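Galactose mutarotase related enzyme (Lactobacillus acidophilus, PDB 3DCD) probably binds carbohydrate and may act as an isomerase of the aldose 1-epimerase family, although its own function is not established. Local coordinates at residues L205-R210 / P235-W240. Residues are numbered along the deposited sequence; the frame is centred on the assembly and turned at random.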
# COMPACT_ATOMS: atom_id res chain seq x y z
N LEU A 205 10.03 6.71 3.49
CA LEU A 205 10.18 7.94 2.72
C LEU A 205 8.77 8.28 2.21
O LEU A 205 8.16 7.48 1.52
CB LEU A 205 11.15 7.71 1.56
CG LEU A 205 12.51 7.11 1.93
CD1 LEU A 205 13.36 6.78 0.67
CD2 LEU A 205 13.27 8.06 2.86
N ILE A 206 8.26 9.46 2.58
CA ILE A 206 6.89 9.82 2.23
C ILE A 206 6.91 11.01 1.31
O ILE A 206 7.44 12.05 1.68
CB ILE A 206 6.03 10.17 3.50
CG1 ILE A 206 6.00 8.98 4.47
CG2 ILE A 206 4.61 10.60 3.09
CD1 ILE A 206 5.35 9.29 5.84
N TYR A 207 6.33 10.83 0.11
CA TYR A 207 6.31 11.89 -0.90
C TYR A 207 4.90 12.38 -1.19
O TYR A 207 3.97 11.60 -1.34
CB TYR A 207 7.03 11.45 -2.19
CG TYR A 207 8.46 11.02 -1.94
CD1 TYR A 207 9.46 11.95 -1.69
CD2 TYR A 207 8.81 9.66 -1.93
CE1 TYR A 207 10.77 11.55 -1.45
CE2 TYR A 207 10.11 9.24 -1.68
CZ TYR A 207 11.09 10.20 -1.47
OH TYR A 207 12.37 9.78 -1.23
N GLU A 208 4.76 13.71 -1.21
CA GLU A 208 3.53 14.36 -1.59
C GLU A 208 3.41 14.26 -3.10
O GLU A 208 4.32 14.67 -3.82
CB GLU A 208 3.56 15.83 -1.15
CG GLU A 208 3.46 15.98 0.39
CD GLU A 208 3.40 17.43 0.85
OE1 GLU A 208 3.55 18.36 0.01
OE2 GLU A 208 3.22 17.64 2.07
N LEU A 209 2.30 13.69 -3.57
CA LEU A 209 2.03 13.52 -4.99
C LEU A 209 0.99 14.52 -5.48
O LEU A 209 0.14 14.98 -4.70
CB LEU A 209 1.53 12.10 -5.27
CG LEU A 209 2.52 10.98 -4.92
CD1 LEU A 209 1.93 9.62 -5.21
CD2 LEU A 209 3.81 11.17 -5.71
N ARG A 210 1.07 14.85 -6.77
CA ARG A 210 0.16 15.78 -7.40
C ARG A 210 -0.28 15.16 -8.73
O ARG A 210 0.52 14.47 -9.38
CB ARG A 210 0.89 17.11 -7.65
CG ARG A 210 1.37 17.82 -6.37
CD ARG A 210 2.17 19.09 -6.70
NE ARG A 210 1.37 20.01 -7.51
CZ ARG A 210 0.40 20.79 -7.04
NH1 ARG A 210 0.12 20.81 -5.74
NH2 ARG A 210 -0.27 21.57 -7.89
N PRO A 235 -2.74 11.02 -3.12
CA PRO A 235 -2.03 12.24 -2.75
C PRO A 235 -0.65 11.99 -2.13
O PRO A 235 0.12 12.94 -1.98
CB PRO A 235 -2.97 12.90 -1.75
CG PRO A 235 -3.69 11.75 -1.11
CD PRO A 235 -3.84 10.71 -2.18
N PHE A 236 -0.35 10.74 -1.77
CA PHE A 236 0.93 10.40 -1.14
C PHE A 236 1.38 9.03 -1.62
O PHE A 236 0.56 8.16 -1.96
CB PHE A 236 0.86 10.30 0.41
CG PHE A 236 0.18 11.46 1.10
CD1 PHE A 236 0.85 12.67 1.30
CD2 PHE A 236 -1.11 11.32 1.60
CE1 PHE A 236 0.22 13.74 1.95
CE2 PHE A 236 -1.75 12.37 2.24
CZ PHE A 236 -1.08 13.60 2.42
N VAL A 237 2.69 8.81 -1.57
CA VAL A 237 3.22 7.45 -1.67
C VAL A 237 4.30 7.26 -0.60
O VAL A 237 5.13 8.15 -0.38
CB VAL A 237 3.76 7.13 -3.11
CG1 VAL A 237 4.94 8.02 -3.49
CG2 VAL A 237 4.17 5.63 -3.25
N GLY A 238 4.28 6.12 0.07
CA GLY A 238 5.37 5.80 1.00
C GLY A 238 6.27 4.73 0.41
O GLY A 238 5.79 3.78 -0.21
N ILE A 239 7.57 4.90 0.59
CA ILE A 239 8.57 3.89 0.22
C ILE A 239 9.22 3.42 1.52
O ILE A 239 9.70 4.25 2.30
CB ILE A 239 9.69 4.44 -0.73
CG1 ILE A 239 9.16 5.41 -1.82
CG2 ILE A 239 10.52 3.27 -1.34
CD1 ILE A 239 8.16 4.81 -2.82
N TRP A 240 9.27 2.10 1.74
CA TRP A 240 9.73 1.60 3.03
C TRP A 240 10.34 0.20 2.90
O TRP A 240 9.88 -0.62 2.10
CB TRP A 240 8.55 1.56 4.03
CG TRP A 240 8.82 0.87 5.36
CD1 TRP A 240 9.39 1.41 6.49
CD2 TRP A 240 8.51 -0.49 5.69
NE1 TRP A 240 9.45 0.46 7.50
CE2 TRP A 240 8.92 -0.71 7.03
CE3 TRP A 240 7.93 -1.55 4.98
CZ2 TRP A 240 8.77 -1.95 7.67
CZ3 TRP A 240 7.78 -2.79 5.62
CH2 TRP A 240 8.20 -2.97 6.95
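Leu209 turns its CG anti to the carbonyl carbon (chi1 -62°) and extends CD1 anti to CA, bringing CD1 to 3.7 Å from Val237 CB. Val237 meets it with CG1, held between its backbone N and carbonyl carbon (chi1 64°) and touching both Leu209 methyls. On the same face of the sheet, Tyr207 offers a ring edge: CE2 lies 3.9 Å from Ile239 CG1. The backbones beneath are antiparallel, with Leu205–Ile239 and Tyr207–Val237 as hydrogen-bonded pairs; Tyr207 N to Val237 O is 3.0 Å and almost straight. Just past strand 205-208, Leu209 N reaches Pro235 O at 2.8 Å, from well above the carbonyl plane. Shortening Leu209 to an alanine would probably open a gap beside Val237 CG1. Ile206 points to the other face, its non-hydrogen-bonded partner Gly238 having no side chain to meet it; there the Phe236 ring turns its edge to Glu208 CG, while the Glu208 carboxylate forms a salt bridge with Arg184. Strand 236-240 pairs onward with strand 249-256, and Ile206 and Glu208 bond through their backbones to Ile172 and Val170 of strand 169-175; as in the galactose mutarotase beta-sandwich, Phe161 and Met163 of the other sheet's strand 159-164 pack on the Tyr207–Val237 face.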